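Galactokinase (Bifidobacterium longum subsp. infantis ATCC 15697 = JCM 1222 = DSM 20088, PDB 6TEQ) probably catalyses the ATP-dependent phosphorylation of galactose, as a GHMP-family kinase, and here holds 2-deoxy-2-fluoro-galactose in its sugar pocket. Local coordinates at residues A[40-43]-A[44-48]; A[191-194]-A[195-199]; A[304-307]-A[308-311]. All blocks are in the same frame, centred on the assembly; numbering follows the deposited sequence.

Overall arrangement
Contacts 1 and 2 both reach the bound sugar; contact 3 lies behind contact 1 and does not touch the sugar. Contact 1 is the end of strand 33-42 and the loop that follows, and it touches both of the others. R40 NE of contact 1 makes a salt bridge with D191 OD1 of contact 2, 2.8 Å apart. On the other flank, E306 OE2 of contact 3 takes probable hydrogen bonds from E46 N (2.9 Å) and G45 N (3.0 Å). Contact 3 thus meets the loop through E306, whose side chain comes no nearer to the sugar than about 7 Å. Contacts 2 and 3 do not touch, and their nearest atoms are about 13 Å apart.

Contact 1. Residues A[40-43]-A[44-48]; sequences RVNL and IGEHT. With GAF (2-deoxy-2-fluoro-alpha-D-galactopyranose), chain M.
From N42 the backbone leaves strand 33-42 and curls round to E46, passing through G45 with a positive phi that would jam a CB against the carbonyl O of I44. The N42 amide bridges the inside of this loop. CG stands anti to the backbone N (chi1 -162°), which carries ND2 over to the far limb. There ND2 gives two bonds. One goes from N42 ND2 to G45 O at 2.9 Å, with the donor well above the carbonyl plane. The other goes from N42 ND2 to E46 OE1, also at 2.9 Å, and is nearly straight (174°). Both acceptors lie close to the amide plane of N42. The carboxylate of E46 is turned steeply across that plane, by 76°, and ND2 meets OE1 from above the carboxylate plane. The second oxygen of E46 forms a salt bridge with R363.

Past E46 the loop meets the sugar. H47 N gives a straight hydrogen bond to GAF O6 at 2.9 Å. E46 OE1 is unusually close to GAF O6, at 2.5 Å, and the nature of that approach is left open. The H47 ring lies with one face against GAF C6, and its two nitrogens are tied to Y50 and G367. R40 NH1 approaches from the strand and sits 3.1 Å from GAF O1, which lies in the guanidinium plane.

These residues belong to the galactose-binding signature of the GalK subfamily. N42 acts as a second-shell residue: its two N-H bonds fix the rotation of the amide and probably help to position E46 beside O6.

Contact 2. Residues A[191-194]-A[195-199]; sequences DQNA and SMRCT. With GAF (2-deoxy-2-fluoro-alpha-D-galactopyranose), chain M.
The guanidinium of R197 takes N193 OD1 at its edge, in its own plane. R197 NH1 and N193 OD1 are 3.0 Å apart, and the bond is fairly straight at 160°. The amide plane of N193 is turned 49° from the guanidinium. The two side chains lie side by side and point the same way, one helical turn apart. R197 bends at chi3 (78°), which brings the NH1 edge to N193 OD1. N193 ND2 is bonded to G189 O, so both ends of the amide are used. R197 also has a salt bridge to D165 and hydrogen bonds to P214 and N217. Were an alanine here instead of R197, N193 OD1 would probably lose this donor and D165 this salt bridge.

The backbone bonds are those of the last turns of helix 190-197. S195 N bonds to D191 O at 2.9 Å, and M196 N to Q192 O at 3.1 Å. R197 N makes weak bonds to both N193 O and A194 O. C198 N reaches A194 O at 3.1 Å. A194 CB packs on C198 SG at 3.8 Å. A194 also touches R40, S195 touches A37, and C198 touches L204. S195 OG is bonded to P38 O.

At the other end of the segment, D191 faces the sugar. D191 OD2 is 3.2 Å from GAF F2, the fluorine that replaces the natural 2-hydroxyl. OD1 of D191 pairs with R40. The chemistry is thus split along one short helix. A carboxylate faces the ligand at the start; at the finish R197 joins N193 of its own helix to D165 at the start of helix 165-183 and to P214 and N217 of helix 214-217.

Contact 3. Residues A[304-307]-A[308-311]; sequences VTEI and ERVR
E306 and R309 form an i to i+3 salt bridge on the alpha-helix 294-318, and the backbone around them follows the usual i to i+4 pattern. R309 N bonds to T305 O at 2.9 Å, and V310 N to E306 O at 3.0 Å. The bonds from E308 N to V304 O and from R311 N to I307 O are long and weak.

The charged group is compact. R309 and E306 cross at about a right angle, with guanidinium and carboxylate planes 63° apart. With chi1 at -174° the E306 chain starts out opposite its own N, and the bend at chi2 brings OE1 back to R309. OE2 turns to the galactose-binding loop and to S332 OG of helix 322-338, and so joins the helix to both. E308 OE1 is hydrogen-bonded to S275.

Weaker polar and packing contacts complete the set. R309 NH2 makes a weak bond to T305 OG1, whose stronger partner is R301 O. One face of the R309 guanidinium lies over the backbone, with T305 O and E306 N beneath it. V310 CG2 lies near E306 O, and I307 and V310 touch L54 of strand 54-70.

R309 grips a single oxygen side-on: both NE and NH2 of R309 lie 2.8 Å from E306 OE1, and NH2 meets its anti lone pair.

Contact 1. Residues A[40-43]-A[44-48]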
ATOM      1  N   ARG A  40       4.660   0.093   1.778  1.00 11.11           N
ATOM      2  CA  ARG A  40       3.860   0.096   3.000  1.00  9.00           C
ATOM      3  C   ARG A  40       3.464  -1.312   3.366  1.00  9.69           C
ATOM      4  O   ARG A  40       3.268  -2.177   2.462  1.00 11.23           O
ATOM      5  CB  ARG A  40       2.629   0.990   2.815  1.00 10.28           C
ATOM      6  CG  ARG A  40       1.597   0.506   1.819  1.00 11.88           C
ATOM      7  CD  ARG A  40       0.521  -0.327   2.443  1.00 12.39           C
ATOM      8  NE  ARG A  40      -0.347  -0.927   1.427  1.00 14.45           N
ATOM      9  CZ  ARG A  40      -0.154  -2.075   0.814  1.00 14.65           C
ATOM     10  NH1 ARG A  40      -1.022  -2.464  -0.117  1.00 14.54           N
ATOM     11  NH2 ARG A  40       0.809  -2.910   1.186  1.00 15.53           N
ATOM     12  N   VAL A  41       3.175  -1.501   4.651  0.50 11.35           N
ATOM     13  CA  VAL A  41       2.369  -2.666   5.093  0.50 14.84           C
ATOM     14  C   VAL A  41       1.135  -2.168   5.842  0.50 12.51           C
ATOM     15  O   VAL A  41       1.231  -1.378   6.783  0.50 13.46           O
ATOM     16  CB  VAL A  41       3.185  -3.663   5.930  0.50 16.15           C
ATOM     17  CG1 VAL A  41       4.008  -4.589   5.082  0.50 17.51           C
ATOM     18  CG2 VAL A  41       4.137  -2.960   6.853  0.50 19.47           C
ATOM     19  N   ASN A  42      -0.002  -2.707   5.449  1.00 11.15           N
ATOM     20  CA  ASN A  42      -1.259  -2.423   6.145  1.00 11.14           C
ATOM     21  C   ASN A  42      -1.296  -3.343   7.355  1.00 11.13           C
ATOM     22  O   ASN A  42      -1.349  -4.550   7.202  1.00 11.63           O
ATOM     23  CB  ASN A  42      -2.463  -2.545   5.233  1.00 12.19           C
ATOM     24  CG  ASN A  42      -3.655  -1.846   5.826  1.00 12.20           C
ATOM     25  OD1 ASN A  42      -3.501  -0.988   6.691  1.00 12.86           O
ATOM     26  ND2 ASN A  42      -4.815  -2.277   5.368  1.00 11.82           N
ATOM     27  N   LEU A  43      -1.292  -2.776   8.541  1.00 10.19           N
ATOM     28  CA  LEU A  43      -1.304  -3.638   9.728  1.00 11.24           C
ATOM     29  C   LEU A  43      -2.653  -4.349   9.786  1.00  9.85           C
ATOM     30  O   LEU A  43      -2.701  -5.527  10.157  1.00 10.97           O
ATOM     31  CB  LEU A  43      -1.023  -2.848  10.993  1.00 10.36           C
ATOM     32  CG  LEU A  43       0.323  -2.159  11.098  1.00 10.26           C
ATOM     33  CD1 LEU A  43       0.333  -1.317  12.336  1.00 13.06           C
ATOM     34  CD2 LEU A  43       1.479  -3.156  11.093  1.00 11.58           C
ATOM     35  N   ILE A  44      -3.731  -3.599   9.575  1.00 11.40           N
ATOM     36  CA  ILE A  44      -5.104  -4.144   9.620  1.00 10.36           C
ATOM     37  C   ILE A  44      -6.017  -3.095   9.020  1.00 11.92           C
ATOM     38  O   ILE A  44      -5.625  -1.950   8.884  1.00 12.01           O
ATOM     39  CB  ILE A  44      -5.426  -4.471  11.115  1.00 10.51           C
ATOM     40  CG1 ILE A  44      -6.622  -5.382  11.237  1.00 11.25           C
ATOM     41  CG2 ILE A  44      -5.561  -3.253  11.994  1.00 11.35           C
ATOM     42  CD1 ILE A  44      -6.788  -6.017  12.611  1.00 11.47           C
ATOM     43  N   GLY A  45      -7.176  -3.551   8.597  1.00  9.25           N
ATOM     44  CA  GLY A  45      -8.158  -2.725   7.889  1.00 10.30           C
ATOM     45  C   GLY A  45      -7.988  -2.915   6.412  1.00  8.88           C
ATOM     46  O   GLY A  45      -7.641  -1.988   5.698  1.00 12.41           O
ATOM     47  N   GLU A  46      -8.238  -4.123   5.989  1.00 11.31           N
ATOM     48  CA  GLU A  46      -7.985  -4.580   4.639  1.00 11.88           C
ATOM     49  C   GLU A  46      -9.298  -4.677   3.878  1.00 11.90           C
ATOM     50  O   GLU A  46     -10.344  -5.107   4.392  1.00 13.60           O
ATOM     51  CB  GLU A  46      -7.307  -5.944   4.662  1.00 11.43           C
ATOM     52  CG  GLU A  46      -6.336  -6.149   3.525  1.00 12.18           C
ATOM     53  CD  GLU A  46      -5.061  -5.318   3.751  1.00 12.41           C
ATOM     54  OE1 GLU A  46      -4.974  -4.192   3.162  1.00 13.00           O
ATOM     55  OE2 GLU A  46      -4.176  -5.744   4.567  1.00 14.74           O
ATOM     56  N   HIS A  47      -9.231  -4.136   2.681  1.00 10.99           N
ATOM     57  CA  HIS A  47     -10.379  -4.062   1.801  1.00  9.50           C
ATOM     58  C   HIS A  47     -11.465  -3.176   2.401  1.00 10.75           C
ATOM     59  O   HIS A  47     -12.661  -3.422   2.142  1.00 11.67           O
ATOM     60  CB  HIS A  47     -10.784  -5.416   1.364  1.00 10.18           C
ATOM     61  CG  HIS A  47      -9.943  -6.004   0.310  1.00 11.10           C
ATOM     62  ND1 HIS A  47     -10.035  -5.640  -1.027  1.00 12.20           N
ATOM     63  CD2 HIS A  47      -8.909  -6.904   0.392  1.00 11.29           C
ATOM     64  CE1 HIS A  47      -9.100  -6.316  -1.674  1.00 13.31           C
ATOM     65  NE2 HIS A  47      -8.421  -7.063  -0.858  1.00 13.66           N
ATOM     66  N   THR A  48     -11.058  -2.156   3.119  1.00 11.30           N
ATOM     67  CA  THR A  48     -11.959  -1.191   3.733  1.00 13.66           C
ATOM     68  C   THR A  48     -11.780   0.196   3.127  1.00 11.52           C
ATOM     69  O   THR A  48     -12.703   0.995   3.220  1.00 11.17           O
ATOM     70  CB  THR A  48     -11.679  -1.102   5.234  1.00 11.88           C
ATOM     71  OG1 THR A  48     -10.313  -0.783   5.476  1.00 14.38           O
ATOM     72  CG2 THR A  48     -11.994  -2.381   5.962  1.00 13.39           C
TER
HETATM   73  C1  GAF M 609      -4.662  -2.919  -2.668  0.60 14.86           C
HETATM   74  C2  GAF M 609      -5.122  -1.512  -2.984  0.60 14.74           C
HETATM   75  F2  GAF M 609      -4.159  -0.889  -3.705  0.60 15.54           F
HETATM   76  C3  GAF M 609      -5.420  -0.717  -1.729  0.60 11.94           C
HETATM   77  O3  GAF M 609      -6.086   0.457  -2.072  0.60 14.69           O
HETATM   78  C4  GAF M 609      -6.353  -1.512  -0.769  0.60 13.52           C
HETATM   79  O4  GAF M 609      -7.684  -1.640  -1.253  0.60 14.07           O
HETATM   80  C5  GAF M 609      -5.759  -2.858  -0.529  0.60 12.35           C
HETATM   81  O5  GAF M 609      -5.583  -3.530  -1.753  0.60 15.58           O
HETATM   82  C6  GAF M 609      -6.595  -3.736   0.380  0.60 11.16           C
HETATM   83  O6  GAF M 609      -6.716  -3.169   1.684  0.60  9.59           O
HETATM   84  O1  GAF M 609      -3.372  -2.734  -2.115  0.60 17.81           O

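Contact 2. Residues A[191-194]-A[195-199]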
ATOM      1  N   ASP A 191      -2.671   3.032  -0.025  1.00 11.72           N
ATOM      2  CA  ASP A 191      -1.243   2.887  -0.230  1.00 10.92           C
ATOM      3  C   ASP A 191      -0.598   4.265  -0.365  1.00  9.87           C
ATOM      4  O   ASP A 191       0.546   4.501   0.154  1.00 10.96           O
ATOM      5  CB  ASP A 191      -0.927   2.058  -1.462  1.00 12.86           C
ATOM      6  CG  ASP A 191      -1.534   0.680  -1.536  1.00 13.10           C
ATOM      7  OD1 ASP A 191      -2.060   0.223  -0.491  1.00 13.06           O
ATOM      8  OD2 ASP A 191      -1.290   0.074  -2.594  1.00 15.82           O
ATOM      9  N   GLN A 192      -1.284   5.173  -1.046  1.00 10.81           N
ATOM     10  CA  GLN A 192      -0.768   6.499  -1.379  1.00 12.32           C
ATOM     11  C   GLN A 192      -0.845   7.380  -0.119  1.00 11.22           C
ATOM     12  O   GLN A 192       0.128   8.163   0.174  1.00 11.67           O
ATOM     13  CB  GLN A 192      -1.570   7.101  -2.522  1.00 13.89           C
ATOM     14  CG  GLN A 192      -1.491   6.279  -3.814  1.00 13.28           C
ATOM     15  CD  GLN A 192      -2.491   5.141  -3.911  1.00 13.05           C
ATOM     16  OE1 GLN A 192      -3.248   4.818  -2.961  1.00 14.21           O
ATOM     17  NE2 GLN A 192      -2.507   4.511  -5.075  1.00 19.36           N
ATOM     18  N   ASN A 193      -1.856   7.235   0.697  1.00 11.88           N
ATOM     19  CA  ASN A 193      -1.923   7.916   1.996  1.00 12.21           C
ATOM     20  C   ASN A 193      -0.810   7.442   2.871  1.00 11.17           C
ATOM     21  O   ASN A 193      -0.119   8.290   3.544  1.00 13.14           O
ATOM     22  CB  ASN A 193      -3.333   7.747   2.629  1.00 11.77           C
ATOM     23  CG  ASN A 193      -4.360   8.717   2.086  1.00 14.14           C
ATOM     24  OD1 ASN A 193      -4.399   9.845   2.547  1.00 14.67           O
ATOM     25  ND2 ASN A 193      -5.120   8.337   1.071  1.00 15.04           N
ATOM     26  N   ALA A 194      -0.542   6.135   2.931  1.00 12.37           N
ATOM     27  CA  ALA A 194       0.584   5.608   3.745  1.00 13.07           C
ATOM     28  C   ALA A 194       1.868   6.226   3.262  1.00 10.38           C
ATOM     29  O   ALA A 194       2.645   6.740   4.066  1.00 11.70           O
ATOM     30  CB  ALA A 194       0.646   4.114   3.675  1.00 12.31           C
ATOM     31  N   SER A 195       2.122   6.180   1.970  1.00 10.71           N
ATOM     32  CA  SER A 195       3.444   6.510   1.413  1.00 11.08           C
ATOM     33  C   SER A 195       3.734   7.989   1.679  1.00 10.45           C
ATOM     34  O   SER A 195       4.896   8.368   1.868  1.00 13.96           O
ATOM     35  CB  SER A 195       3.459   6.178  -0.087  1.00 12.08           C
ATOM     36  OG  SER A 195       4.752   6.283  -0.605  1.00 13.51           O
ATOM     37  N   MET A 196       2.709   8.831   1.736  0.50 11.98           N
ATOM     38  CA  MET A 196       2.938  10.292   1.811  0.50 12.55           C
ATOM     39  C   MET A 196       2.543  10.863   3.173  0.50 12.77           C
ATOM     40  O   MET A 196       2.839  12.060   3.390  0.50 12.06           O
ATOM     41  CB  MET A 196       2.208  11.048   0.701  0.50 12.85           C
ATOM     42  CG  MET A 196       2.732  10.619  -0.630  0.50 12.95           C
ATOM     43  SD  MET A 196       2.219  11.734  -1.936  0.50 15.74           S
ATOM     44  CE  MET A 196       3.644  12.830  -1.938  0.50 14.95           C
ATOM     45  N   ARG A 197       1.992  10.065   4.088  1.00 10.64           N
ATOM     46  CA  ARG A 197       1.500  10.646   5.350  1.00 11.60           C
ATOM     47  C   ARG A 197       1.894   9.867   6.586  1.00 12.20           C
ATOM     48  O   ARG A 197       1.747  10.439   7.703  1.00 12.16           O
ATOM     49  CB  ARG A 197      -0.025  10.837   5.314  1.00 11.92           C
ATOM     50  CG  ARG A 197      -0.469  11.707   4.172  1.00 12.96           C
ATOM     51  CD  ARG A 197      -1.930  11.675   4.088  1.00 13.58           C
ATOM     52  NE  ARG A 197      -2.524  12.550   5.118  1.00 13.56           N
ATOM     53  CZ  ARG A 197      -3.787  12.682   5.344  1.00 12.73           C
ATOM     54  NH1 ARG A 197      -4.678  11.909   4.714  1.00 13.34           N
ATOM     55  NH2 ARG A 197      -4.173  13.600   6.225  1.00 14.69           N
ATOM     56  N   CYS A 198       2.493   8.693   6.448  1.00 12.70           N
ATOM     57  CA  CYS A 198       2.984   7.956   7.633  1.00 12.25           C
ATOM     58  C   CYS A 198       4.111   8.732   8.292  1.00 12.13           C
ATOM     59  O   CYS A 198       4.750   9.581   7.610  1.00 14.03           O
ATOM     60  CB  CYS A 198       3.396   6.552   7.275  1.00 12.55           C
ATOM     61  SG  CYS A 198       2.016   5.423   6.983  1.00 13.00           S
ATOM     62  N   THR A 199       4.356   8.421   9.545  1.00 12.03           N
ATOM     63  CA  THR A 199       5.526   8.967  10.241  1.00 12.50           C
ATOM     64  C   THR A 199       6.313   7.839  10.923  1.00 11.96           C
ATOM     65  O   THR A 199       5.787   6.783  11.268  1.00 13.38           O
ATOM     66  CB  THR A 199       5.107  10.062  11.218  1.00 13.92           C
ATOM     67  OG1 THR A 199       4.272   9.490  12.243  1.00 15.50           O
ATOM     68  CG2 THR A 199       4.377  11.207  10.553  1.00 15.47           C
TER
HETATM   69  C1  GAF M 609      -4.662  -2.919  -2.668  0.60 14.86           C
HETATM   70  C2  GAF M 609      -5.122  -1.512  -2.984  0.60 14.74           C
HETATM   71  F2  GAF M 609      -4.159  -0.889  -3.705  0.60 15.54           F
HETATM   72  C3  GAF M 609      -5.420  -0.717  -1.729  0.60 11.94           C
HETATM   73  O3  GAF M 609      -6.086   0.457  -2.072  0.60 14.69           O
HETATM   74  C4  GAF M 609      -6.353  -1.512  -0.769  0.60 13.52           C
HETATM   75  O4  GAF M 609      -7.684  -1.640  -1.253  0.60 14.07           O
HETATM   76  C5  GAF M 609      -5.759  -2.858  -0.529  0.60 12.35           C
HETATM   77  O5  GAF M 609      -5.583  -3.530  -1.753  0.60 15.58           O
HETATM   78  C6  GAF M 609      -6.595  -3.736   0.380  0.60 11.16           C
HETATM   79  O6  GAF M 609      -6.716  -3.169   1.684  0.60  9.59           O
HETATM   80  O1  GAF M 609      -3.372  -2.734  -2.115  0.60 17.81           O

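Contact 3. Residues A[304-307]-A[308-311]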
ATOM      1  N   VAL A 304     -17.550  -5.080   7.523  1.00 11.71           N
ATOM      2  CA  VAL A 304     -18.123  -4.549   8.772  1.00 14.09           C
ATOM      3  C   VAL A 304     -17.233  -4.983   9.916  1.00 12.47           C
ATOM      4  O   VAL A 304     -16.894  -4.141  10.738  1.00 14.26           O
ATOM      5  CB  VAL A 304     -19.552  -5.055   8.966  1.00 11.69           C
ATOM      6  CG1 VAL A 304     -20.019  -4.901  10.395  1.00 15.46           C
ATOM      7  CG2 VAL A 304     -20.470  -4.373   7.996  1.00 13.98           C
ATOM      8  N   THR A 305     -16.876  -6.239   9.993  1.00 14.46           N
ATOM      9  CA  THR A 305     -16.057  -6.776  11.113  1.00 13.73           C
ATOM     10  C   THR A 305     -14.643  -6.192  11.046  1.00 10.93           C
ATOM     11  O   THR A 305     -14.021  -5.950  12.073  1.00 11.53           O
ATOM     12  CB  THR A 305     -16.107  -8.301  11.221  1.00 15.11           C
ATOM     13  OG1 THR A 305     -15.531  -8.883  10.051  1.00 12.64           O
ATOM     14  CG2 THR A 305     -17.525  -8.802  11.481  1.00 13.92           C
ATOM     15  N   GLU A 306     -14.126  -5.991   9.832  1.00 11.09           N
ATOM     16  CA  GLU A 306     -12.731  -5.514   9.679  1.00 11.80           C
ATOM     17  C   GLU A 306     -12.679  -4.081  10.191  1.00  8.81           C
ATOM     18  O   GLU A 306     -11.631  -3.698  10.815  1.00 12.61           O
ATOM     19  CB  GLU A 306     -12.293  -5.616   8.211  1.00 11.92           C
ATOM     20  CG  GLU A 306     -10.850  -5.289   7.987  1.00 11.60           C
ATOM     21  CD  GLU A 306      -9.851  -6.345   8.395  1.00 13.10           C
ATOM     22  OE1 GLU A 306     -10.241  -7.348   9.047  1.00 13.30           O
ATOM     23  OE2 GLU A 306      -8.688  -6.098   8.101  1.00 11.67           O
ATOM     24  N   ILE A 307     -13.637  -3.238   9.854  1.00 12.53           N
ATOM     25  CA  ILE A 307     -13.600  -1.831  10.305  1.00 12.14           C
ATOM     26  C   ILE A 307     -13.550  -1.827  11.840  1.00 11.57           C
ATOM     27  O   ILE A 307     -12.697  -1.095  12.424  1.00 12.49           O
ATOM     28  CB  ILE A 307     -14.770  -1.012   9.737  1.00 14.01           C
ATOM     29  CG1 ILE A 307     -14.682  -0.861   8.204  1.00 12.27           C
ATOM     30  CG2 ILE A 307     -14.853   0.340  10.405  1.00 14.57           C
ATOM     31  CD1 ILE A 307     -15.910  -0.273   7.520  1.00 15.03           C
ATOM     32  N   GLU A 308     -14.368  -2.652  12.487  1.00 13.06           N
ATOM     33  CA  GLU A 308     -14.358  -2.686  13.949  1.00 13.52           C
ATOM     34  C   GLU A 308     -13.016  -3.238  14.443  1.00 12.26           C
ATOM     35  O   GLU A 308     -12.476  -2.739  15.444  1.00 14.53           O
ATOM     36  CB  GLU A 308     -15.492  -3.542  14.516  1.00 13.95           C
ATOM     37  CG  GLU A 308     -15.703  -3.202  15.968  1.00 16.26           C
ATOM     38  CD  GLU A 308     -16.298  -1.819  16.238  1.00 21.35           C
ATOM     39  OE1 GLU A 308     -17.388  -1.586  15.863  1.00 27.95           O
ATOM     40  OE2 GLU A 308     -15.650  -0.989  16.830  1.00 29.27           O
ATOM     41  N   ARG A 309     -12.432  -4.241  13.775  1.00 12.31           N
ATOM     42  CA  ARG A 309     -11.130  -4.759  14.190  1.00 11.84           C
ATOM     43  C   ARG A 309     -10.109  -3.636  14.196  1.00  9.86           C
ATOM     44  O   ARG A 309      -9.148  -3.716  15.005  1.00 10.25           O
ATOM     45  CB  ARG A 309     -10.689  -5.916  13.302  1.00 11.81           C
ATOM     46  CG  ARG A 309     -11.424  -7.205  13.628  1.00 12.26           C
ATOM     47  CD  ARG A 309     -10.835  -8.404  12.928  1.00 12.77           C
ATOM     48  NE  ARG A 309     -11.159  -8.386  11.496  1.00 13.11           N
ATOM     49  CZ  ARG A 309     -12.267  -8.927  10.984  1.00 11.06           C
ATOM     50  NH1 ARG A 309     -13.075  -9.622  11.764  1.00 13.01           N
ATOM     51  NH2 ARG A 309     -12.465  -8.917   9.681  1.00 12.50           N
ATOM     52  N   VAL A 310     -10.168  -2.694  13.273  1.00 10.36           N
ATOM     53  CA  VAL A 310      -9.168  -1.606  13.299  1.00 10.64           C
ATOM     54  C   VAL A 310      -9.259  -0.890  14.652  1.00 10.34           C
ATOM     55  O   VAL A 310      -8.227  -0.583  15.256  1.00 11.50           O
ATOM     56  CB  VAL A 310      -9.265  -0.653  12.120  1.00 12.14           C
ATOM     57  CG1 VAL A 310      -8.244   0.451  12.247  1.00 12.43           C
ATOM     58  CG2 VAL A 310      -9.096  -1.351  10.761  1.00 13.20           C
ATOM     59  N   ARG A 311     -10.450  -0.422  14.996  0.50 12.50           N
ATOM     60  CA  ARG A 311     -10.644   0.245  16.309  0.50 11.04           C
ATOM     61  C   ARG A 311     -10.051  -0.655  17.403  0.50 10.65           C
ATOM     62  O   ARG A 311      -9.215  -0.180  18.209  0.50 10.59           O
ATOM     63  CB  ARG A 311     -12.125   0.496  16.585  0.50 14.33           C
ATOM     64  CG  ARG A 311     -12.813   1.326  15.514  0.50 12.97           C
ATOM     65  CD  ARG A 311     -14.154   1.837  16.001  0.50 16.54           C
ATOM     66  NE  ARG A 311     -15.043   2.276  14.902  0.50 15.07           N
ATOM     67  CZ  ARG A 311     -15.051   3.478  14.419  0.50 18.94           C
ATOM     68  NH1 ARG A 311     -14.254   4.383  14.970  0.50 22.42           N
ATOM     69  NH2 ARG A 311     -15.885   3.783  13.428  0.50 19.29           N
TER